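Local coordinates for spherulin 3A (Physarum polycephalum, PDB 1HDF), which serves as a calcium-binding structural protein of the beta/gamma-crystallin family, a single domain of two Greek-key motifs that forms dimers, at residues A[14-19]-A[49-54]; A[21-26]-A[78-83]; A[28-33]-A[92-97]; A[55-60]-A[73-78]. One frame throughout, in Å; residues are numbered along the deposited sequence.

Interaction 1: A[14-19]-A[49-54]; sequences EVFLYK and SVKVGP. With CA (calcium ion), chain C.
In the first Greek key of the beta/gamma-crystallin domain, strands 15-18 and 49-52 run antiparallel at 171°, with Phe16-Lys51 and Tyr18-Ser49 as hydrogen-bonded pairs. Phe16 N reaches Lys51 O at 3.0 Å, and Lys51 N returns to Phe16 O. Gly53 N adds a bond to Glu14 O, whereas the bond from Ser49 N to Tyr18 O is weak at 3.4 Å. On one face Val15 CG1 meets Val50 CG1 at 3.7 Å and Leu17 CD2 lies alongside Val50 CG2 at 3.9 Å; Met94 of the other sheet packs on Val15 and Leu17. On the other face Tyr18 OH sits 3.4 Å from Lys51 CD. The extended Lys51 chain carries NZ on to Asn9 OD1 of the N-terminal arm. Ser49 OG presses against Tyr18 CB at 3.0 Å; its torsion (chi1 64°) sets it between the backbone N and the carbonyl carbon, and it bonds His20 O. Where the chain turns a corner at Lys19, its O binds calcium at 2.3 Å beside Val46 O, Ser48 OG, Asp89 OD1 and two waters. This is an inner strand pair of the Greek-key sheet, flanked by strands 27-30 and 77-79, with a calcium site at its end.

Interaction 2: A[21-26]-A[78-83]; sequences VNFQGD and QVTDLT
Phe23, Thr80 and Val21 carry this surface contact between the loop 21-26 and the end of strand 77-79 with the turn that follows it. Thr80 gives up the most surface, because both its backbone and its side chain are engaged. Its carbonyl oxygen accepts from Asn22 N at 2.8 Å, the donor lying in the carbonyl plane on a lone pair with an N-H...O angle of 163°. The same oxygen is pressed by Val21 CB at 3.0 Å, a tight approach. With OG1 between the backbone N and the carbonyl carbon (chi1 67°), the Thr80 methyl is turned to the Phe23 ring and meets CZ at 3.5 Å. Phe23 CZ also touches Gln78 CB at 3.9 Å, and CE1 comes near Val79 O. Lys51, in the neighbouring strand, makes a cation-pi contact with the same ring. Val21 CG1 lies alongside Asp81, 3.6 Å from its CG. Asp81 is itself set by an Asx turn, OD1 accepting from Thr83 N at 2.8 Å, 22° out of the carboxylate plane. From the loop side, Asn22 OD1 comes within 3.6 Å of Thr80 CB. Asn22 and Phe23 both have positive phi, which folds the loop back on itself, and Ser49 OG meets Phe23 N in a weak hydrogen bond. The aromatic-x4-aromatic-x-Gly spacing of Tyr18, Phe23 and Gly25, with Ser49 closing on the loop, is the signature folded hairpin of beta/gamma-crystallin Greek keys.

Interaction 3: A[28-33]-A[92-97]; sequences WKVTGN and SSMIVA. With CA (calcium ion), chain D.
After strand 27-30 the chain turns at Gly32, whose phi is positive (63°), and brings Gly32 and Asn33 against the edge of strand 93-98, where Val96 N makes a weak, bent bond to Gly32 O at 3.2 Å. The firmer grip on Val96 N comes from the Asn33 side chain: OD1 accepts at 3.0 Å, in its carbonyl plane. Asn33 CG stands anti to the carbonyl carbon (chi1 -48°), which lays the amide across Ile95, OD1 passing 3.3 Å from CG2. A water sits between Asn33 OD1 and Val96 O, 2.7 Å from the latter. Gly32 O crowds Val96 CB at 2.9 Å. Deeper in, Val30 and Met94, here selenomethionine, meet tip to tip, Val30 CG1 to Met94 CE at 3.5 Å, and Val96 CG2 lies obliquely beside Val30. Outward, Ile95 packs on Phe59 of the second subunit. At the far end of the 92-97 segment, Ser92 OG binds a calcium ion at 2.4 Å with Asp45 OD1, Lys62 O, Ala90 O and three waters. The chemistry implies a division of labour: apolar tips join the two sheets inside the domain, while an asparagine amide takes up a backbone N-H of strand 93-98 that the bent bond to Gly32 O holds only weakly.

Interaction 4: A[55-60]-A[73-78]; sequences NTKAFI and LEESSQ
The flat groups are the carboxylates of Glu74 and Glu75, both met by Lys57 NZ. Glu75 OE1 presents its syn lone pair, on the side of its other oxygen, to the ammonium at 2.8 Å; Glu74 OE1 makes a weaker salt bridge to Lys57 NZ at 3.3 Å. Lys57 lies alongside each of the two glutamates, pointing the same way, its chain bending at chi2 (72°) to bring NZ to the two carboxylates. Asn67 OD1 of the second subunit also binds Lys57 NZ, and Phe66 of that subunit packs on the same lysine. Between the backbones, Ala58 and Leu73 form an antiparallel hydrogen-bonded pair. Ala58 N bonds Leu73 O at 3.0 Å and Leu73 N returns to Ala58 O at a short 2.6 Å. Their CB atoms touch at 3.9 Å on one face, where Leu73 also packs on Val50 and Val52 of the other sheet. After Leu73 the 73-78 chain turns away: Thr56 O comes 2.9 Å from Glu75 CA, and Ser77 OG donates to Glu74 O at 2.6 Å, bracing the turn within 73-78. Two acids and a neighbouring subunit's amide thus share one lysine ammonium, which would probably keep it protonated and ties the edge of the second Greek key to the subunit interface.

Interactions 1 and 2 reach the same sheet, where strands 49-52 and 77-79 are neighbours and Val50 N bonds Val79 O at 3.0 Å; interaction 4 leads into the same strand 77-79, sharing Gln78 with interaction 2, and Val52 N meets Ser77 O at 2.8 Å. Interaction 3 bridges the two sheets: Val30 N bonds Val15 O at 2.8 Å in the first, and Phe59 N, in interaction 4, bonds Ile95 O at 2.9 Å in the second. Interactions 2 and 3 lie on opposite sides of the chain's centre, their centres about 16 Å apart. Interactions 1 and 3 each hold a calcium ligand, Lys19 and Ser92, of separate sites, while interactions 3 and 4 both touch the second subunit.

Interaction 1: A[14-19]-A[49-54]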
loop_
_atom_site.group_PDB
_atom_site.type_symbol
_atom_site.label_atom_id
_atom_site.label_comp_id
_atom_site.label_asym_id
_atom_site.label_seq_id
_atom_site.Cartn_x
_atom_site.Cartn_y
_atom_site.Cartn_z
ATOM N N GLU A 14 8.434 5.700 10.913
ATOM C CA GLU A 14 8.662 4.636 11.885
ATOM C C GLU A 14 8.096 4.992 13.243
ATOM O O GLU A 14 8.107 6.151 13.656
ATOM C CB GLU A 14 10.147 4.356 12.072
ATOM C CG GLU A 14 10.942 4.195 10.807
ATOM C CD GLU A 14 12.393 3.878 11.107
ATOM O OE1 GLU A 14 12.992 4.545 11.983
ATOM O OE2 GLU A 14 12.937 2.958 10.466
ATOM N N VAL A 15 7.609 3.972 13.934
ATOM C CA VAL A 15 7.063 4.141 15.264
ATOM C C VAL A 15 7.627 3.010 16.105
ATOM O O VAL A 15 7.552 1.845 15.717
ATOM C CB VAL A 15 5.525 4.053 15.266
ATOM C CG1 VAL A 15 5.011 4.137 16.702
ATOM C CG2 VAL A 15 4.941 5.183 14.429
ATOM N N PHE A 16 8.213 3.361 17.242
ATOM C CA PHE A 16 8.791 2.370 18.134
ATOM C C PHE A 16 7.827 2.117 19.272
ATOM O O PHE A 16 7.431 3.049 19.966
ATOM C CB PHE A 16 10.124 2.858 18.713
ATOM C CG PHE A 16 11.244 2.941 17.714
ATOM C CD1 PHE A 16 11.133 2.344 16.453
ATOM C CD2 PHE A 16 12.434 3.597 18.044
ATOM C CE1 PHE A 16 12.199 2.403 15.534
ATOM C CE2 PHE A 16 13.500 3.663 17.139
ATOM C CZ PHE A 16 13.383 3.063 15.879
ATOM N N LEU A 17 7.453 0.854 19.452
ATOM C CA LEU A 17 6.539 0.450 20.510
ATOM C C LEU A 17 7.342 -0.330 21.553
ATOM O O LEU A 17 8.058 -1.266 21.211
ATOM C CB LEU A 17 5.422 -0.427 19.931
ATOM C CG LEU A 17 4.571 0.216 18.825
ATOM C CD1 LEU A 17 3.514 -0.771 18.329
ATOM C CD2 LEU A 17 3.911 1.502 19.356
ATOM N N TYR A 18 7.229 0.065 22.816
ATOM C CA TYR A 18 7.959 -0.601 23.888
ATOM C C TYR A 18 7.008 -1.257 24.876
ATOM O O TYR A 18 5.977 -0.686 25.232
ATOM C CB TYR A 18 8.846 0.401 24.626
ATOM C CG TYR A 18 9.774 1.182 23.730
ATOM C CD1 TYR A 18 9.304 2.249 22.967
ATOM C CD2 TYR A 18 11.128 0.853 23.644
ATOM C CE1 TYR A 18 10.161 2.973 22.137
ATOM C CE2 TYR A 18 11.990 1.563 22.823
ATOM C CZ TYR A 18 11.502 2.620 22.069
ATOM O OH TYR A 18 12.352 3.302 21.227
ATOM N N LYS A 19 7.369 -2.452 25.335
ATOM C CA LYS A 19 6.528 -3.193 26.272
ATOM C C LYS A 19 6.432 -2.552 27.658
ATOM O O LYS A 19 5.395 -2.642 28.319
ATOM C CB LYS A 19 7.027 -4.637 26.395
ATOM C CG LYS A 19 6.097 -5.541 27.172
ATOM C CD LYS A 19 6.536 -6.992 27.077
ATOM C CE LYS A 19 5.575 -7.905 27.818
ATOM N NZ LYS A 19 5.972 -9.340 27.672
ATOM N N SER A 49 4.929 2.393 26.257
ATOM C CA SER A 49 5.563 3.652 25.850
ATOM C C SER A 49 5.719 3.698 24.326
ATOM O O SER A 49 5.811 2.659 23.669
ATOM C CB SER A 49 6.928 3.834 26.531
ATOM O OG SER A 49 7.850 2.834 26.140
ATOM N N VAL A 50 5.757 4.904 23.763
ATOM C CA VAL A 50 5.853 5.061 22.313
ATOM C C VAL A 50 6.731 6.223 21.839
ATOM O O VAL A 50 6.899 7.216 22.538
ATOM C CB VAL A 50 4.438 5.267 21.700
ATOM C CG1 VAL A 50 4.516 5.307 20.174
ATOM C CG2 VAL A 50 3.503 4.171 22.169
ATOM N N LYS A 51 7.275 6.083 20.632
ATOM C CA LYS A 51 8.091 7.110 20.005
ATOM C C LYS A 51 7.653 7.218 18.548
ATOM O O LYS A 51 7.593 6.214 17.836
ATOM C CB LYS A 51 9.573 6.745 20.059
ATOM C CG LYS A 51 10.232 6.922 21.409
ATOM C CD LYS A 51 11.707 6.591 21.307
ATOM C CE LYS A 51 12.482 7.039 22.546
ATOM N NZ LYS A 51 13.936 6.689 22.438
ATOM N N VAL A 52 7.344 8.431 18.102
ATOM C CA VAL A 52 6.917 8.643 16.721
ATOM C C VAL A 52 7.951 9.497 15.989
ATOM O O VAL A 52 8.381 10.550 16.486
ATOM C CB VAL A 52 5.528 9.335 16.651
ATOM C CG1 VAL A 52 4.999 9.290 15.219
ATOM C CG2 VAL A 52 4.543 8.645 17.591
ATOM N N GLY A 53 8.345 9.039 14.803
ATOM C CA GLY A 53 9.348 9.749 14.032
ATOM C C GLY A 53 8.900 11.065 13.430
ATOM O O GLY A 53 7.725 11.426 13.514
ATOM N N PRO A 54 9.831 11.814 12.815
ATOM C CA PRO A 54 9.501 13.104 12.196
ATOM C C PRO A 54 8.510 12.931 11.047
ATOM O O PRO A 54 8.386 11.834 10.488
ATOM C CB PRO A 54 10.863 13.629 11.728
ATOM C CG PRO A 54 11.650 12.370 11.475
ATOM C CD PRO A 54 11.267 11.513 12.668
HETATM CA CA CA C . 3.273 -3.078 29.084
HETATM O O HOH W 1 3.139 -5.534 29.451
HETATM O O HOH W 2 3.343 -2.899 31.711
#

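Interaction 2: A[21-26]-A[78-83]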
loop_
_atom_site.group_PDB
_atom_site.type_symbol
_atom_site.label_atom_id
_atom_site.label_comp_id
_atom_site.label_asym_id
_atom_site.label_seq_id
_atom_site.Cartn_x
_atom_site.Cartn_y
_atom_site.Cartn_z
ATOM N N VAL A 21 7.210 0.954 30.338
ATOM C CA VAL A 21 7.249 2.405 30.297
ATOM C C VAL A 21 8.698 2.856 30.144
ATOM O O VAL A 21 9.624 2.049 30.239
ATOM C CB VAL A 21 6.651 3.013 31.575
ATOM C CG1 VAL A 21 5.168 2.722 31.637
ATOM C CG2 VAL A 21 7.351 2.439 32.788
ATOM N N ASN A 22 8.883 4.144 29.886
ATOM C CA ASN A 22 10.206 4.723 29.720
ATOM C C ASN A 22 11.029 4.052 28.629
ATOM O O ASN A 22 12.257 4.015 28.697
ATOM C CB ASN A 22 10.960 4.697 31.052
ATOM C CG ASN A 22 10.138 5.285 32.188
ATOM O OD1 ASN A 22 9.523 6.352 32.044
ATOM N ND2 ASN A 22 10.115 4.587 33.321
ATOM N N PHE A 23 10.343 3.512 27.627
ATOM C CA PHE A 23 10.998 2.891 26.481
ATOM C C PHE A 23 11.873 1.688 26.814
ATOM O O PHE A 23 12.924 1.491 26.207
ATOM C CB PHE A 23 11.830 3.956 25.756
ATOM C CG PHE A 23 11.219 5.338 25.811
ATOM C CD1 PHE A 23 9.932 5.570 25.324
ATOM C CD2 PHE A 23 11.911 6.396 26.387
ATOM C CE1 PHE A 23 9.344 6.834 25.416
ATOM C CE2 PHE A 23 11.329 7.667 26.484
ATOM C CZ PHE A 23 10.042 7.882 25.997
ATOM N N GLN A 24 11.427 0.880 27.768
ATOM C CA GLN A 24 12.166 -0.307 28.190
ATOM C C GLN A 24 11.436 -1.596 27.803
ATOM O O GLN A 24 10.264 -1.570 27.436
ATOM C CB GLN A 24 12.353 -0.288 29.708
ATOM C CG GLN A 24 13.070 0.933 30.239
ATOM C CD GLN A 24 14.551 0.915 29.916
ATOM O OE1 GLN A 24 15.261 -0.023 30.276
ATOM N NE2 GLN A 24 15.025 1.949 29.237
ATOM N N GLY A 25 12.139 -2.721 27.910
ATOM C CA GLY A 25 11.548 -4.009 27.592
ATOM C C GLY A 25 11.515 -4.304 26.109
ATOM O O GLY A 25 12.096 -3.569 25.313
ATOM N N ASP A 26 10.833 -5.382 25.735
ATOM C CA ASP A 26 10.723 -5.765 24.334
ATOM C C ASP A 26 10.224 -4.582 23.525
ATOM O O ASP A 26 9.390 -3.803 23.994
ATOM C CB ASP A 26 9.786 -6.965 24.188
ATOM C CG ASP A 26 10.341 -8.216 24.861
ATOM O OD1 ASP A 26 11.572 -8.440 24.769
ATOM O OD2 ASP A 26 9.558 -8.975 25.477
ATOM N N GLN A 78 6.760 11.412 21.959
ATOM C CA GLN A 78 6.875 10.191 22.737
ATOM C C GLN A 78 6.090 10.281 24.023
ATOM O O GLN A 78 5.936 11.361 24.595
ATOM C CB GLN A 78 8.326 9.895 23.079
ATOM C CG GLN A 78 9.188 11.114 23.167
ATOM C CD GLN A 78 10.169 11.141 22.040
ATOM O OE1 GLN A 78 10.943 10.194 21.870
ATOM N NE2 GLN A 78 10.148 12.212 21.245
ATOM N N VAL A 79 5.592 9.137 24.468
ATOM C CA VAL A 79 4.839 9.055 25.709
ATOM C C VAL A 79 5.528 7.961 26.522
ATOM O O VAL A 79 5.588 6.802 26.095
ATOM C CB VAL A 79 3.354 8.710 25.437
ATOM C CG1 VAL A 79 3.253 7.678 24.328
ATOM C CG2 VAL A 79 2.689 8.197 26.709
ATOM N N THR A 80 6.076 8.342 27.676
ATOM C CA THR A 80 6.806 7.398 28.526
ATOM C C THR A 80 5.906 6.421 29.261
ATOM O O THR A 80 6.351 5.361 29.686
ATOM C CB THR A 80 7.665 8.119 29.582
ATOM O OG1 THR A 80 6.807 8.776 30.521
ATOM C CG2 THR A 80 8.574 9.140 28.932
ATOM N N ASP A 81 4.643 6.788 29.416
ATOM C CA ASP A 81 3.687 5.929 30.103
ATOM C C ASP A 81 2.301 6.132 29.486
ATOM O O ASP A 81 1.689 7.189 29.647
ATOM C CB ASP A 81 3.662 6.280 31.587
ATOM C CG ASP A 81 2.836 5.313 32.399
ATOM O OD1 ASP A 81 1.838 4.784 31.870
ATOM O OD2 ASP A 81 3.177 5.093 33.577
ATOM N N LEU A 82 1.812 5.115 28.786
ATOM C CA LEU A 82 0.511 5.193 28.130
ATOM C C LEU A 82 -0.693 5.249 29.070
ATOM O O LEU A 82 -1.819 5.464 28.620
ATOM C CB LEU A 82 0.345 4.023 27.150
ATOM C CG LEU A 82 1.048 4.187 25.797
ATOM C CD1 LEU A 82 0.964 2.903 24.991
ATOM C CD2 LEU A 82 0.395 5.323 25.038
ATOM N N THR A 83 -0.467 5.048 30.366
ATOM C CA THR A 83 -1.563 5.110 31.325
ATOM C C THR A 83 -2.067 6.546 31.305
ATOM O O THR A 83 -3.255 6.809 31.475
ATOM C CB THR A 83 -1.097 4.736 32.760
ATOM O OG1 THR A 83 -0.046 5.617 33.173
ATOM C CG2 THR A 83 -0.585 3.301 32.804
#

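Interaction 3: A[28-33]-A[92-97]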
loop_
_atom_site.group_PDB
_atom_site.type_symbol
_atom_site.label_atom_id
_atom_site.label_comp_id
_atom_site.label_asym_id
_atom_site.label_seq_id
_atom_site.Cartn_x
_atom_site.Cartn_y
_atom_site.Cartn_z
ATOM N N TRP A 28 9.412 -2.874 19.291
ATOM C CA TRP A 28 9.008 -3.147 17.917
ATOM C C TRP A 28 9.021 -1.874 17.061
ATOM O O TRP A 28 8.603 -0.797 17.501
ATOM C CB TRP A 28 7.590 -3.734 17.895
ATOM C CG TRP A 28 7.444 -5.106 18.512
ATOM C CD1 TRP A 28 7.605 -6.308 17.884
ATOM C CD2 TRP A 28 7.080 -5.410 19.865
ATOM N NE1 TRP A 28 7.360 -7.340 18.758
ATOM C CE2 TRP A 28 7.037 -6.816 19.982
ATOM C CE3 TRP A 28 6.786 -4.631 20.989
ATOM C CZ2 TRP A 28 6.711 -7.461 21.178
ATOM C CZ3 TRP A 28 6.462 -5.272 22.182
ATOM C CH2 TRP A 28 6.428 -6.677 22.263
ATOM N N LYS A 29 9.531 -2.001 15.843
ATOM C CA LYS A 29 9.543 -0.889 14.914
ATOM C C LYS A 29 8.396 -1.178 13.960
ATOM O O LYS A 29 8.312 -2.265 13.385
ATOM C CB LYS A 29 10.859 -0.816 14.135
ATOM C CG LYS A 29 10.792 0.162 12.964
ATOM C CD LYS A 29 12.150 0.737 12.595
ATOM C CE LYS A 29 13.075 -0.313 11.998
ATOM N NZ LYS A 29 14.408 0.278 11.658
ATOM N N VAL A 30 7.505 -0.210 13.808
ATOM C CA VAL A 30 6.364 -0.371 12.925
ATOM C C VAL A 30 6.313 0.721 11.868
ATOM O O VAL A 30 6.658 1.867 12.130
ATOM C CB VAL A 30 5.044 -0.304 13.711
ATOM C CG1 VAL A 30 3.867 -0.405 12.752
ATOM C CG2 VAL A 30 4.992 -1.414 14.744
ATOM N N THR A 31 5.892 0.349 10.669
ATOM C CA THR A 31 5.728 1.293 9.571
ATOM C C THR A 31 4.405 0.867 8.942
ATOM O O THR A 31 3.934 -0.244 9.179
ATOM C CB THR A 31 6.833 1.169 8.510
ATOM O OG1 THR A 31 6.710 -0.095 7.858
ATOM C CG2 THR A 31 8.217 1.285 9.146
ATOM N N GLY A 32 3.808 1.740 8.141
ATOM C CA GLY A 32 2.542 1.394 7.529
ATOM C C GLY A 32 1.506 1.181 8.616
ATOM O O GLY A 32 1.639 1.726 9.714
ATOM N N ASN A 33 0.484 0.382 8.327
ATOM C CA ASN A 33 -0.570 0.127 9.298
ATOM C C ASN A 33 -0.617 -1.325 9.754
ATOM O O ASN A 33 -0.194 -2.230 9.044
ATOM C CB ASN A 33 -1.928 0.503 8.706
ATOM C CG ASN A 33 -1.921 1.866 8.051
ATOM O OD1 ASN A 33 -1.252 2.785 8.518
ATOM N ND2 ASN A 33 -2.681 2.007 6.970
ATOM N N SER A 92 -4.464 -2.418 20.211
ATOM C CA SER A 92 -4.639 -3.617 19.409
ATOM C C SER A 92 -4.566 -3.384 17.904
ATOM O O SER A 92 -4.715 -4.320 17.123
ATOM C CB SER A 92 -5.960 -4.289 19.774
ATOM O OG SER A 92 -5.996 -4.619 21.157
ATOM N N SER A 93 -4.349 -2.135 17.504
ATOM C CA SER A 93 -4.210 -1.777 16.092
ATOM C C SER A 93 -3.602 -0.379 16.022
ATOM O O SER A 93 -3.633 0.371 16.997
ATOM C CB SER A 93 -5.562 -1.829 15.350
ATOM O OG SER A 93 -6.499 -0.894 15.846
HETATM N N MSE A 94 -3.042 -0.027 14.875
HETATM C CA MSE A 94 -2.419 1.271 14.746
HETATM C C MSE A 94 -2.224 1.661 13.290
HETATM O O MSE A 94 -2.014 0.804 12.438
HETATM C CB MSE A 94 -1.070 1.251 15.481
HETATM C CG MSE A 94 -0.244 2.521 15.357
HETATM SE SE MSE A 94 1.332 2.533 16.502
HETATM C CE MSE A 94 2.491 1.447 15.417
ATOM N N ILE A 95 -2.324 2.960 13.025
ATOM C CA ILE A 95 -2.132 3.524 11.691
ATOM C C ILE A 95 -0.929 4.465 11.742
ATOM O O ILE A 95 -0.846 5.339 12.613
ATOM C CB ILE A 95 -3.368 4.345 11.224
ATOM C CG1 ILE A 95 -4.528 3.406 10.885
ATOM C CG2 ILE A 95 -3.011 5.173 10.003
ATOM C CD1 ILE A 95 -5.811 4.114 10.515
ATOM N N VAL A 96 0.009 4.270 10.825
ATOM C CA VAL A 96 1.192 5.121 10.757
ATOM C C VAL A 96 1.119 5.845 9.422
ATOM O O VAL A 96 1.167 5.213 8.365
ATOM C CB VAL A 96 2.498 4.298 10.815
ATOM C CG1 VAL A 96 3.694 5.231 10.728
ATOM C CG2 VAL A 96 2.553 3.478 12.105
ATOM N N ALA A 97 0.985 7.165 9.472
ATOM C CA ALA A 97 0.879 7.961 8.255
ATOM C C ALA A 97 1.921 9.068 8.203
ATOM O O ALA A 97 2.209 9.717 9.210
ATOM C CB ALA A 97 -0.522 8.551 8.147
HETATM CA CA CA D . -7.002 -4.141 23.250
HETATM O O HOH W 3 -0.762 4.675 6.581
HETATM O O HOH W 4 -9.536 -4.993 22.668
HETATM O O HOH W 5 -7.727 -6.674 23.258
HETATM O O HOH W 6 -8.216 -3.678 25.707
#

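Interaction 4: A[55-60]-A[73-78]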
loop_
_atom_site.group_PDB
_atom_site.type_symbol
_atom_site.label_atom_id
_atom_site.label_comp_id
_atom_site.label_asym_id
_atom_site.label_seq_id
_atom_site.Cartn_x
_atom_site.Cartn_y
_atom_site.Cartn_z
ATOM N N ASN A 55 7.807 14.014 10.715
ATOM C CA ASN A 55 6.822 14.007 9.637
ATOM C C ASN A 55 5.952 12.771 9.656
ATOM O O ASN A 55 5.594 12.243 8.604
ATOM C CB ASN A 55 7.518 14.102 8.283
ATOM C CG ASN A 55 8.066 15.476 8.021
ATOM O OD1 ASN A 55 8.412 15.814 6.891
ATOM N ND2 ASN A 55 8.151 16.286 9.071
ATOM N N THR A 56 5.608 12.314 10.851
ATOM C CA THR A 56 4.792 11.120 10.978
ATOM C C THR A 56 3.682 11.282 12.006
ATOM O O THR A 56 3.856 11.940 13.026
ATOM C CB THR A 56 5.661 9.911 11.394
ATOM O OG1 THR A 56 6.743 9.750 10.469
ATOM C CG2 THR A 56 4.826 8.639 11.416
ATOM N N LYS A 57 2.530 10.687 11.726
ATOM C CA LYS A 57 1.423 10.726 12.668
ATOM C C LYS A 57 1.152 9.274 13.013
ATOM O O LYS A 57 1.332 8.387 12.175
ATOM C CB LYS A 57 0.172 11.332 12.035
ATOM C CG LYS A 57 -0.368 12.556 12.753
ATOM C CD LYS A 57 0.535 13.759 12.545
ATOM C CE LYS A 57 -0.186 15.051 12.879
ATOM N NZ LYS A 57 0.629 16.232 12.484
ATOM N N ALA A 58 0.735 9.025 14.245
ATOM C CA ALA A 58 0.425 7.673 14.661
ATOM C C ALA A 58 -0.924 7.662 15.362
ATOM O O ALA A 58 -1.209 8.517 16.200
ATOM C CB ALA A 58 1.500 7.156 15.590
ATOM N N PHE A 59 -1.762 6.701 14.997
ATOM C CA PHE A 59 -3.074 6.563 15.607
ATOM C C PHE A 59 -3.164 5.177 16.249
ATOM O O PHE A 59 -3.148 4.151 15.563
ATOM C CB PHE A 59 -4.168 6.748 14.551
ATOM C CG PHE A 59 -4.144 8.102 13.882
ATOM C CD1 PHE A 59 -3.246 8.373 12.855
ATOM C CD2 PHE A 59 -5.000 9.114 14.301
ATOM C CE1 PHE A 59 -3.200 9.638 12.251
ATOM C CE2 PHE A 59 -4.962 10.378 13.706
ATOM C CZ PHE A 59 -4.057 10.638 12.679
ATOM N N ILE A 60 -3.239 5.153 17.573
ATOM C CA ILE A 60 -3.313 3.900 18.314
ATOM C C ILE A 60 -4.748 3.630 18.773
ATOM O O ILE A 60 -5.405 4.508 19.322
ATOM C CB ILE A 60 -2.364 3.949 19.527
ATOM C CG1 ILE A 60 -2.662 5.196 20.367
ATOM C CG2 ILE A 60 -0.919 3.964 19.050
ATOM C CD1 ILE A 60 -1.821 5.302 21.622
ATOM N N LEU A 73 -1.036 10.599 17.715
ATOM C CA LEU A 73 0.298 10.910 18.228
ATOM C C LEU A 73 1.001 11.774 17.190
ATOM O O LEU A 73 1.058 11.422 16.015
ATOM C CB LEU A 73 1.096 9.630 18.514
ATOM C CG LEU A 73 0.524 8.776 19.652
ATOM C CD1 LEU A 73 1.527 7.686 20.021
ATOM C CD2 LEU A 73 0.210 9.661 20.880
ATOM N N GLU A 74 1.514 12.913 17.636
ATOM C CA GLU A 74 2.187 13.876 16.770
ATOM C C GLU A 74 3.599 13.461 16.376
ATOM O O GLU A 74 4.249 12.696 17.079
ATOM C CB GLU A 74 2.258 15.231 17.481
ATOM C CG GLU A 74 0.914 15.780 17.903
ATOM C CD GLU A 74 0.025 16.058 16.714
ATOM O OE1 GLU A 74 0.513 16.646 15.740
ATOM O OE2 GLU A 74 -1.163 15.706 16.739
ATOM N N GLU A 75 4.075 13.989 15.254
ATOM C CA GLU A 75 5.423 13.693 14.781
ATOM C C GLU A 75 6.442 14.012 15.863
ATOM O O GLU A 75 6.212 14.878 16.704
ATOM C CB GLU A 75 5.751 14.530 13.540
ATOM C CG GLU A 75 5.551 16.028 13.734
ATOM C CD GLU A 75 4.148 16.492 13.363
ATOM O OE1 GLU A 75 3.193 15.714 13.556
ATOM O OE2 GLU A 75 3.998 17.640 12.888
ATOM N N SER A 76 7.568 13.308 15.823
ATOM C CA SER A 76 8.665 13.510 16.765
ATOM C C SER A 76 8.185 13.631 18.205
ATOM O O SER A 76 8.613 14.520 18.940
ATOM C CB SER A 76 9.452 14.768 16.380
ATOM O OG SER A 76 9.873 14.730 15.023
ATOM N N SER A 77 7.296 12.738 18.615
ATOM C CA SER A 77 6.791 12.781 19.977
ATOM C C SER A 77 6.999 11.440 20.654
ATOM O O SER A 77 7.355 10.457 20.016
ATOM C CB SER A 77 5.300 13.090 19.978
ATOM O OG SER A 77 4.575 11.944 19.572
ATOM N N GLN A 78 6.760 11.412 21.959
ATOM C CA GLN A 78 6.875 10.191 22.737
ATOM C C GLN A 78 6.090 10.281 24.023
ATOM O O GLN A 78 5.936 11.361 24.595
ATOM C CB GLN A 78 8.326 9.895 23.079
ATOM C CG GLN A 78 9.188 11.114 23.167
ATOM C CD GLN A 78 10.169 11.141 22.040
ATOM O OE1 GLN A 78 10.943 10.194 21.870
ATOM N NE2 GLN A 78 10.148 12.212 21.245
HETATM O O HOH W 7 8.319 16.231 12.508
#